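Local coordinates for protein prephenate dehydrogenase (Aquifex aeolicus, PDB 2G5C) that probably catalyses the NAD(+)-dependent oxidative decarboxylation of prephenate to 3-(4-hydroxyphenyl)pyruvate, a step of tyrosine biosynthesis, at residues E273-I276 with K277-I281; E246-E249 with K250-H254; R261-E264 with E265-V268. One frame throughout, in Å; residues are numbered along the deposited sequence.

Contact 1 of 3, residues E273-I276 with K277-I281; sequences EVKI and KRMEI
N of Arg278 reaches O of Val274 at 2.9 Å, an ordinary i to i+4 helix bond, and the amides of Lys277, Met279 (selenomethionine) and Glu280 repeat the pattern. Beside this bonding a water donates to OE2 of Glu273 at 3.0 Å and takes a weak bond from NZ of Lys277 at 3.2 Å. The ammonium itself stays back, NZ of Lys277 lying 4.1 Å from OE2 of Glu273, beyond salt-bridge range. A bend at chi2 (-63°) carries the lysine chain across the glutamate at a slant, with CE rather than NZ nearest OE2. On another flank Met279 folds at chi3 (-75°), laying its SE 3.9 Å from CE of Lys275 and its methyl CE 3.9 Å from CG1 of Ile276. Glu280 lies alongside Ile276, with OE2 of Glu280 3.6 Å from CG2 of Ile276. The guanidinium of Arg278 instead bonds Thr220 and Lys217 O of the second subunit, where Val274 also packs on Val195. The end of helix 264-279 thus meets the second subunit through Val274 and Arg278, while Glu273 and Lys277 are joined through water rather than directly, which probably weakens their attraction.

Contact 2 of 3, residues E246-E249 with K250-H254; sequences EGFE and KSLNH
O of Gly247 accepts from three donors: N of Ser251 at 3.2 Å, a weak bond from N of Lys250, and a water at 2.8 Å. The same water donates to OG of Ser251 at 2.6 Å, bridging the helix carbonyl to the hydroxyl one turn later. OG of Ser251 sits beside its own backbone N, chi1 -75°, which turns it to the water, and it also bonds Asp196 of the second subunit. N of Lys250 is shared, its other acceptor being O of Glu246 at 3.1 Å. O of Phe248 receives N of Leu252 at 2.9 Å, nearly in line with the carbonyl. O of Glu249 takes N of Asn253 at 2.9 Å, from 38° above the carbonyl plane. This is the middle of helix 238-260, within the dimerization domain and a predicted coiled coil, and much of its surface faces the partner chain. There, Lys256 of the second subunit forms salt bridges to OE1 of both Glu246 and Glu249. OE1 of Glu246 and OE1 of Glu249 are 2.9 Å apart, two acceptors that this one ammonium probably keeps together. The side chain of Asn253 lies close to Glu249 of the second subunit; an alanine here would keep the backbone bond to O of Glu249 but would probably leave a gap beside that neighbouring glutamate. Phe248 and Leu252 run side by side, with CD2 of Leu252 equally near ring atoms CE2 and CZ of Phe248, at 3.9 Å. The ring also packs on Leu186 and Val190 of helix 173-201 and on Thr197 of the second subunit, while Leu252 meets Phe248 of that subunit.

Contact 3 of 3, residues R261-E264 with E265-V268; sequences REAE and EELV
NH2 of Arg261 forms a salt bridge with OE1 of Glu266 at 3.0 Å, the oxygen lying at the edge of the guanidinium and near its plane. The carboxylate is turned 67° from that plane, so the two groups meet through one oxygen rather than as a flat, two-bond pair. A water in the guanidinium plane joins them a second time, accepting from NH2 of Arg261 at 2.8 Å and donating to OE2 of Glu266 at 2.8 Å. Glu266 reaches out with an extended chain (chi2 174°), and its CB rests 3.9 Å from CB of Ala263, the N-cap residue of helix 264-279. O of Ala263 accepts N of Leu267 at 2.8 Å, almost straight on from the carbonyl, and a weak bond from N of Val268 to O of Glu264 follows. Next in the chain after the arginine, Glu262 with positive phi (52°) is the C-prime residue of a Schellman motif that closes helix 238-260, with Ala263 N bonded to Leu258 O. Glu262 also forms a salt bridge to Lys238 of the second subunit. The turn thus links two consecutive helices, with Ala263 and Glu266 packing on Leu258 and Leu267 on Leu255 of helix 238-260.

The three contacts follow the chain through the last two helices: contact 2 in the middle of helix 238-260, contact 3 at the turn, and contact 1 at the end of helix 264-279. Contacts 2 and 3 have centres about 17 Å apart and touch where NE2 of His254 comes 4.1 Å from OE2 of Glu266. Contact 1 lies on the same helix as contact 3, with centres about 19 Å apart; its nearest atoms stay about 8 Å from contact 2, their centres about 18 Å apart. All three reach the second subunit, so this helical pair contributes to the dimer. None lies at the NAD site, which includes Phe11, Asp33 and Ser97.

Contact 1 of 3, residues E273-I276 with K277-I281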
ATOM      1  N   GLU A 273     -14.057   3.309  12.590  1.00 14.04           N
ATOM      2  CA  GLU A 273     -12.987   3.798  13.450  1.00 15.93           C
ATOM      3  C   GLU A 273     -11.663   3.831  12.712  1.00 17.48           C
ATOM      4  O   GLU A 273     -10.921   4.809  12.798  1.00 17.28           O
ATOM      5  CB  GLU A 273     -12.870   2.937  14.707  1.00 19.15           C
ATOM      6  CG  GLU A 273     -11.899   3.490  15.751  1.00 22.19           C
ATOM      7  CD  GLU A 273     -12.103   4.978  16.047  1.00 24.33           C
ATOM      8  OE1 GLU A 273     -13.258   5.453  16.062  1.00 25.93           O
ATOM      9  OE2 GLU A 273     -11.100   5.675  16.283  1.00 27.46           O
ATOM     10  N   VAL A 274     -11.367   2.754  11.992  1.00 15.90           N
ATOM     11  CA  VAL A 274     -10.143   2.688  11.222  1.00 17.40           C
ATOM     12  C   VAL A 274     -10.118   3.783  10.154  1.00 17.04           C
ATOM     13  O   VAL A 274      -9.080   4.391   9.910  1.00 19.51           O
ATOM     14  CB  VAL A 274      -9.996   1.306  10.561  1.00 19.48           C
ATOM     15  CG1 VAL A 274      -9.009   1.374   9.411  1.00 22.98           C
ATOM     16  CG2 VAL A 274      -9.523   0.300  11.597  1.00 18.36           C
ATOM     17  N   LYS A 275     -11.255   4.045   9.521  1.00 16.88           N
ATOM     18  CA  LYS A 275     -11.285   5.076   8.488  1.00 19.50           C
ATOM     19  C   LYS A 275     -10.943   6.446   9.071  1.00 19.57           C
ATOM     20  O   LYS A 275     -10.144   7.190   8.497  1.00 18.64           O
ATOM     21  CB  LYS A 275     -12.656   5.134   7.809  1.00 22.31           C
ATOM     22  CG  LYS A 275     -12.710   6.173   6.697  1.00 26.17           C
ATOM     23  CD  LYS A 275     -14.103   6.355   6.131  1.00 29.24           C
ATOM     24  CE  LYS A 275     -14.101   7.460   5.078  1.00 33.92           C
ATOM     25  NZ  LYS A 275     -15.448   7.706   4.488  1.00 37.90           N
ATOM     26  N   ILE A 276     -11.547   6.774  10.212  1.00 19.38           N
ATOM     27  CA  ILE A 276     -11.295   8.052  10.871  1.00 18.58           C
ATOM     28  C   ILE A 276      -9.817   8.189  11.249  1.00 20.96           C
ATOM     29  O   ILE A 276      -9.200   9.237  11.027  1.00 18.61           O
ATOM     30  CB  ILE A 276     -12.157   8.198  12.145  1.00 18.24           C
ATOM     31  CG1 ILE A 276     -13.629   8.377  11.756  1.00 16.07           C
ATOM     32  CG2 ILE A 276     -11.655   9.377  12.982  1.00 19.24           C
ATOM     33  CD1 ILE A 276     -14.606   8.310  12.927  1.00 13.88           C
ATOM     34  N   LYS A 277      -9.249   7.124  11.809  1.00 19.77           N
ATOM     35  CA  LYS A 277      -7.849   7.143  12.213  1.00 21.70           C
ATOM     36  C   LYS A 277      -6.936   7.316  11.002  1.00 22.40           C
ATOM     37  O   LYS A 277      -5.969   8.070  11.056  1.00 22.62           O
ATOM     38  CB  LYS A 277      -7.483   5.852  12.951  1.00 23.36           C
ATOM     39  CG  LYS A 277      -8.140   5.687  14.316  1.00 27.15           C
ATOM     40  CD  LYS A 277      -7.697   6.772  15.293  1.00 31.49           C
ATOM     41  CE  LYS A 277      -8.098   6.422  16.724  1.00 32.80           C
ATOM     42  NZ  LYS A 277      -7.687   7.460  17.719  1.00 35.91           N
ATOM     43  N   ARG A 278      -7.241   6.620   9.912  1.00 21.48           N
ATOM     44  CA  ARG A 278      -6.423   6.730   8.710  1.00 23.83           C
ATOM     45  C   ARG A 278      -6.540   8.123   8.084  1.00 25.76           C
ATOM     46  O   ARG A 278      -5.578   8.640   7.524  1.00 24.38           O
ATOM     47  CB  ARG A 278      -6.819   5.665   7.685  1.00 21.10           C
ATOM     48  CG  ARG A 278      -6.036   5.755   6.383  1.00 19.04           C
ATOM     49  CD  ARG A 278      -4.529   5.721   6.622  1.00 20.49           C
ATOM     50  NE  ARG A 278      -3.783   5.769   5.365  1.00 20.00           N
ATOM     51  CZ  ARG A 278      -3.705   6.842   4.583  1.00 23.33           C
ATOM     52  NH1 ARG A 278      -4.316   7.967   4.933  1.00 21.52           N
ATOM     53  NH2 ARG A 278      -3.040   6.784   3.436  1.00 20.80           N
HETATM   54  N   MSE A 279      -7.717   8.729   8.177  1.00 29.32           N
HETATM   55  CA  MSE A 279      -7.899  10.064   7.618  1.00 34.72           C
HETATM   56  C   MSE A 279      -7.105  11.104   8.390  1.00 34.34           C
HETATM   57  O   MSE A 279      -6.587  12.051   7.808  1.00 34.89           O
HETATM   58  CB  MSE A 279      -9.373  10.466   7.627  1.00 40.02           C
HETATM   59  CG  MSE A 279     -10.245   9.666   6.688  1.00 49.99           C
HETATM   60 SE   MSE A 279     -12.004  10.445   6.550  1.00 65.01          SE
HETATM   61  CE  MSE A 279     -12.719   9.896   8.263  1.00 58.62           C
ATOM     62  N   GLU A 280      -7.013  10.921   9.702  1.00 34.89           N
ATOM     63  CA  GLU A 280      -6.296  11.860  10.558  1.00 37.39           C
ATOM     64  C   GLU A 280      -4.782  11.757  10.424  1.00 39.53           C
ATOM     65  O   GLU A 280      -4.048  12.447  11.130  1.00 39.93           O
ATOM     66  CB  GLU A 280      -6.710  11.649  12.019  1.00 36.99           C
ATOM     67  CG  GLU A 280      -8.218  11.689  12.227  1.00 37.29           C
ATOM     68  CD  GLU A 280      -8.639  11.323  13.637  1.00 38.91           C
ATOM     69  OE1 GLU A 280      -8.100  10.342  14.189  1.00 38.67           O
ATOM     70  OE2 GLU A 280      -9.527  12.009  14.189  1.00 42.17           O
ATOM     71  N   ILE A 281      -4.319  10.890   9.523  1.00 41.51           N
ATOM     72  CA  ILE A 281      -2.887  10.713   9.283  1.00 44.34           C
ATOM     73  C   ILE A 281      -2.438  11.617   8.139  1.00 45.01           C
ATOM     74  O   ILE A 281      -1.461  12.371   8.327  1.00 47.05           O
ATOM     75  CB  ILE A 281      -2.542   9.255   8.906  1.00 44.63           C
ATOM     76  CG1 ILE A 281      -2.808   8.331  10.094  1.00 46.06           C
ATOM     77  CG2 ILE A 281      -1.082   9.157   8.487  1.00 46.12           C
ATOM     78  CD1 ILE A 281      -2.582   6.866   9.786  1.00 45.56           C
ATOM     79  OXT ILE A 281      -3.065  11.549   7.063  1.00 46.52           O
TER
HETATM   80  O   HOH W   1     -10.798   8.240  17.754  1.00 39.59           O

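Contact 2 of 3, residues E246-E249 with K250-H254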
ATOM      1  N   GLU A 246       2.200 -10.438  15.694  1.00 23.14           N
ATOM      2  CA  GLU A 246       1.213 -11.012  16.606  1.00 25.81           C
ATOM      3  C   GLU A 246       0.134  -9.978  16.902  1.00 24.97           C
ATOM      4  O   GLU A 246      -1.047 -10.313  17.014  1.00 26.29           O
ATOM      5  CB  GLU A 246       1.882 -11.468  17.910  1.00 28.75           C
ATOM      6  CG  GLU A 246       2.911 -12.572  17.719  1.00 36.70           C
ATOM      7  CD  GLU A 246       2.303 -13.872  17.215  1.00 40.54           C
ATOM      8  OE1 GLU A 246       1.532 -13.831  16.233  1.00 43.74           O
ATOM      9  OE2 GLU A 246       2.602 -14.942  17.793  1.00 45.51           O
ATOM     10  N   GLY A 247       0.545  -8.720  17.021  1.00 23.39           N
ATOM     11  CA  GLY A 247      -0.410  -7.659  17.279  1.00 23.13           C
ATOM     12  C   GLY A 247      -1.340  -7.529  16.087  1.00 22.36           C
ATOM     13  O   GLY A 247      -2.560  -7.397  16.234  1.00 20.41           O
ATOM     14  N   PHE A 248      -0.747  -7.582  14.897  1.00 19.51           N
ATOM     15  CA  PHE A 248      -1.486  -7.480  13.649  1.00 19.63           C
ATOM     16  C   PHE A 248      -2.481  -8.632  13.490  1.00 20.23           C
ATOM     17  O   PHE A 248      -3.629  -8.422  13.091  1.00 17.78           O
ATOM     18  CB  PHE A 248      -0.511  -7.478  12.458  1.00 18.71           C
ATOM     19  CG  PHE A 248      -1.187  -7.657  11.124  1.00 17.37           C
ATOM     20  CD1 PHE A 248      -1.916  -6.619  10.553  1.00 17.87           C
ATOM     21  CD2 PHE A 248      -1.136  -8.882  10.465  1.00 19.38           C
ATOM     22  CE1 PHE A 248      -2.591  -6.799   9.337  1.00 17.11           C
ATOM     23  CE2 PHE A 248      -1.804  -9.080   9.250  1.00 17.94           C
ATOM     24  CZ  PHE A 248      -2.536  -8.035   8.683  1.00 17.76           C
ATOM     25  N   GLU A 249      -2.047  -9.854  13.792  1.00 19.50           N
ATOM     26  CA  GLU A 249      -2.945 -10.987  13.657  1.00 20.85           C
ATOM     27  C   GLU A 249      -4.104 -10.904  14.646  1.00 19.79           C
ATOM     28  O   GLU A 249      -5.164 -11.463  14.401  1.00 18.78           O
ATOM     29  CB  GLU A 249      -2.178 -12.307  13.800  1.00 21.95           C
ATOM     30  CG  GLU A 249      -1.161 -12.507  12.682  1.00 25.26           C
ATOM     31  CD  GLU A 249      -0.453 -13.848  12.735  1.00 28.00           C
ATOM     32  OE1 GLU A 249      -0.057 -14.264  13.841  1.00 28.90           O
ATOM     33  OE2 GLU A 249      -0.276 -14.475  11.665  1.00 29.66           O
ATOM     34  N   LYS A 250      -3.909 -10.198  15.753  1.00 20.97           N
ATOM     35  CA  LYS A 250      -4.987 -10.031  16.718  1.00 22.25           C
ATOM     36  C   LYS A 250      -6.043  -9.117  16.100  1.00 21.19           C
ATOM     37  O   LYS A 250      -7.243  -9.384  16.204  1.00 19.27           O
ATOM     38  CB  LYS A 250      -4.474  -9.417  18.026  1.00 24.80           C
ATOM     39  CG  LYS A 250      -3.703 -10.389  18.897  1.00 31.88           C
ATOM     40  CD  LYS A 250      -3.289  -9.735  20.212  1.00 34.68           C
ATOM     41  CE  LYS A 250      -2.444 -10.679  21.061  1.00 36.65           C
ATOM     42  NZ  LYS A 250      -1.976 -10.023  22.313  1.00 35.95           N
ATOM     43  N   SER A 251      -5.599  -8.047  15.447  1.00 19.50           N
ATOM     44  CA  SER A 251      -6.537  -7.127  14.803  1.00 19.31           C
ATOM     45  C   SER A 251      -7.251  -7.780  13.617  1.00 18.75           C
ATOM     46  O   SER A 251      -8.455  -7.597  13.432  1.00 18.00           O
ATOM     47  CB  SER A 251      -5.821  -5.860  14.327  1.00 18.44           C
ATOM     48  OG  SER A 251      -5.514  -5.000  15.408  1.00 19.30           O
ATOM     49  N   LEU A 252      -6.507  -8.539  12.816  1.00 17.13           N
ATOM     50  CA  LEU A 252      -7.077  -9.204  11.653  1.00 17.87           C
ATOM     51  C   LEU A 252      -8.050 -10.314  12.068  1.00 18.88           C
ATOM     52  O   LEU A 252      -9.080 -10.517  11.430  1.00 14.86           O
ATOM     53  CB  LEU A 252      -5.958  -9.775  10.770  1.00 14.95           C
ATOM     54  CG  LEU A 252      -6.370 -10.573   9.520  1.00 17.64           C
ATOM     55  CD1 LEU A 252      -7.299  -9.727   8.655  1.00 15.74           C
ATOM     56  CD2 LEU A 252      -5.122 -11.004   8.718  1.00 14.77           C
ATOM     57  N   ASN A 253      -7.731 -11.031  13.142  1.00 19.15           N
ATOM     58  CA  ASN A 253      -8.617 -12.096  13.585  1.00 20.60           C
ATOM     59  C   ASN A 253      -9.896 -11.543  14.202  1.00 19.31           C
ATOM     60  O   ASN A 253     -10.955 -12.173  14.117  1.00 18.83           O
ATOM     61  CB  ASN A 253      -7.895 -13.027  14.560  1.00 21.40           C
ATOM     62  CG  ASN A 253      -6.876 -13.897  13.864  1.00 23.16           C
ATOM     63  OD1 ASN A 253      -7.114 -14.366  12.756  1.00 26.61           O
ATOM     64  ND2 ASN A 253      -5.742 -14.129  14.511  1.00 27.10           N
ATOM     65  N   HIS A 254      -9.798 -10.367  14.813  1.00 19.72           N
ATOM     66  CA  HIS A 254     -10.966  -9.723  15.403  1.00 19.61           C
ATOM     67  C   HIS A 254     -11.880  -9.375  14.231  1.00 18.46           C
ATOM     68  O   HIS A 254     -13.089  -9.588  14.283  1.00 15.85           O
ATOM     69  CB  HIS A 254     -10.540  -8.466  16.171  1.00 22.10           C
ATOM     70  CG  HIS A 254     -11.681  -7.689  16.750  1.00 25.75           C
ATOM     71  ND1 HIS A 254     -12.452  -6.826  15.999  1.00 28.02           N
ATOM     72  CD2 HIS A 254     -12.192  -7.654  18.004  1.00 28.43           C
ATOM     73  CE1 HIS A 254     -13.388  -6.294  16.765  1.00 25.03           C
ATOM     74  NE2 HIS A 254     -13.253  -6.780  17.986  1.00 29.30           N
TER
HETATM   75  O   HOH W   2      -3.922  -5.312  17.458  1.00 24.56           O

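Contact 3 of 3, residues R261-E264 with E265-V268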
ATOM      1  N   ARG A 261     -19.353 -14.339  12.172  1.00 20.71           N
ATOM      2  CA  ARG A 261     -20.667 -14.333  12.805  1.00 22.00           C
ATOM      3  C   ARG A 261     -21.602 -13.265  12.251  1.00 22.53           C
ATOM      4  O   ARG A 261     -22.695 -13.048  12.774  1.00 22.46           O
ATOM      5  CB  ARG A 261     -20.534 -14.174  14.322  1.00 22.90           C
ATOM      6  CG  ARG A 261     -19.966 -12.852  14.822  1.00 21.67           C
ATOM      7  CD  ARG A 261     -20.051 -12.857  16.343  1.00 24.50           C
ATOM      8  NE  ARG A 261     -19.807 -11.558  16.964  1.00 26.40           N
ATOM      9  CZ  ARG A 261     -18.607 -11.053  17.209  1.00 24.47           C
ATOM     10  NH1 ARG A 261     -17.516 -11.734  16.881  1.00 23.81           N
ATOM     11  NH2 ARG A 261     -18.501  -9.870  17.802  1.00 26.04           N
ATOM     12  N   GLU A 262     -21.167 -12.605  11.187  1.00 20.65           N
ATOM     13  CA  GLU A 262     -21.965 -11.576  10.550  1.00 19.80           C
ATOM     14  C   GLU A 262     -22.470 -10.499  11.515  1.00 18.30           C
ATOM     15  O   GLU A 262     -23.665 -10.216  11.559  1.00 16.85           O
ATOM     16  CB  GLU A 262     -23.137 -12.234   9.809  1.00 24.62           C
ATOM     17  CG  GLU A 262     -22.688 -13.063   8.594  1.00 27.49           C
ATOM     18  CD  GLU A 262     -23.699 -14.117   8.171  1.00 31.60           C
ATOM     19  OE1 GLU A 262     -24.902 -13.794   8.086  1.00 30.43           O
ATOM     20  OE2 GLU A 262     -23.285 -15.271   7.910  1.00 32.85           O
ATOM     21  N   ALA A 263     -21.561  -9.907  12.289  1.00 17.24           N
ATOM     22  CA  ALA A 263     -21.936  -8.839  13.220  1.00 16.40           C
ATOM     23  C   ALA A 263     -21.996  -7.571  12.376  1.00 16.49           C
ATOM     24  O   ALA A 263     -21.077  -6.758  12.395  1.00 16.41           O
ATOM     25  CB  ALA A 263     -20.889  -8.687  14.313  1.00 12.69           C
ATOM     26  N   GLU A 264     -23.086  -7.417  11.640  1.00 17.90           N
ATOM     27  CA  GLU A 264     -23.252  -6.281  10.734  1.00 20.98           C
ATOM     28  C   GLU A 264     -22.966  -4.898  11.307  1.00 17.88           C
ATOM     29  O   GLU A 264     -22.255  -4.115  10.680  1.00 19.09           O
ATOM     30  CB  GLU A 264     -24.647  -6.327  10.089  1.00 19.12           C
ATOM     31  CG  GLU A 264     -25.815  -6.286  11.056  1.00 23.15           C
ATOM     32  CD  GLU A 264     -26.391  -4.890  11.228  1.00 25.75           C
ATOM     33  OE1 GLU A 264     -25.953  -3.972  10.501  1.00 23.85           O
ATOM     34  OE2 GLU A 264     -27.289  -4.716  12.081  1.00 24.50           O
ATOM     35  N   GLU A 265     -23.494  -4.595  12.491  1.00 17.89           N
ATOM     36  CA  GLU A 265     -23.271  -3.286  13.099  1.00 16.98           C
ATOM     37  C   GLU A 265     -21.869  -3.137  13.682  1.00 18.12           C
ATOM     38  O   GLU A 265     -21.242  -2.087  13.539  1.00 15.70           O
ATOM     39  CB  GLU A 265     -24.315  -3.023  14.190  1.00 20.97           C
ATOM     40  CG  GLU A 265     -24.025  -1.818  15.089  1.00 21.30           C
ATOM     41  CD  GLU A 265     -24.005  -0.492  14.342  1.00 23.95           C
ATOM     42  OE1 GLU A 265     -24.606  -0.402  13.252  1.00 22.62           O
ATOM     43  OE2 GLU A 265     -23.395   0.468  14.859  1.00 25.50           O
ATOM     44  N   GLU A 266     -21.367  -4.182  14.337  1.00 16.35           N
ATOM     45  CA  GLU A 266     -20.040  -4.094  14.917  1.00 16.93           C
ATOM     46  C   GLU A 266     -18.982  -3.997  13.818  1.00 16.16           C
ATOM     47  O   GLU A 266     -17.946  -3.355  14.001  1.00 11.84           O
ATOM     48  CB  GLU A 266     -19.740  -5.298  15.817  1.00 18.57           C
ATOM     49  CG  GLU A 266     -18.585  -5.022  16.784  1.00 21.19           C
ATOM     50  CD  GLU A 266     -18.362  -6.142  17.786  1.00 20.63           C
ATOM     51  OE1 GLU A 266     -19.277  -6.960  17.971  1.00 22.60           O
ATOM     52  OE2 GLU A 266     -17.271  -6.194  18.393  1.00 26.45           O
ATOM     53  N   LEU A 267     -19.248  -4.631  12.680  1.00 17.30           N
ATOM     54  CA  LEU A 267     -18.302  -4.594  11.571  1.00 18.31           C
ATOM     55  C   LEU A 267     -18.201  -3.168  11.035  1.00 19.19           C
ATOM     56  O   LEU A 267     -17.099  -2.654  10.828  1.00 16.71           O
ATOM     57  CB  LEU A 267     -18.733  -5.555  10.456  1.00 18.54           C
ATOM     58  CG  LEU A 267     -17.788  -5.719   9.256  1.00 20.73           C
ATOM     59  CD1 LEU A 267     -16.363  -5.927   9.730  1.00 22.38           C
ATOM     60  CD2 LEU A 267     -18.236  -6.895   8.395  1.00 19.73           C
ATOM     61  N   VAL A 268     -19.346  -2.526  10.818  1.00 18.67           N
ATOM     62  CA  VAL A 268     -19.317  -1.160  10.318  1.00 19.40           C
ATOM     63  C   VAL A 268     -18.597  -0.242  11.309  1.00 18.29           C
ATOM     64  O   VAL A 268     -17.843   0.636  10.902  1.00 16.80           O
ATOM     65  CB  VAL A 268     -20.744  -0.616  10.001  1.00 20.28           C
ATOM     66  CG1 VAL A 268     -21.598  -0.544  11.262  1.00 21.19           C
ATOM     67  CG2 VAL A 268     -20.632   0.767   9.363  1.00 22.59           C
TER
HETATM   68  O   HOH W   3     -16.116  -8.715  18.622  1.00 34.97           O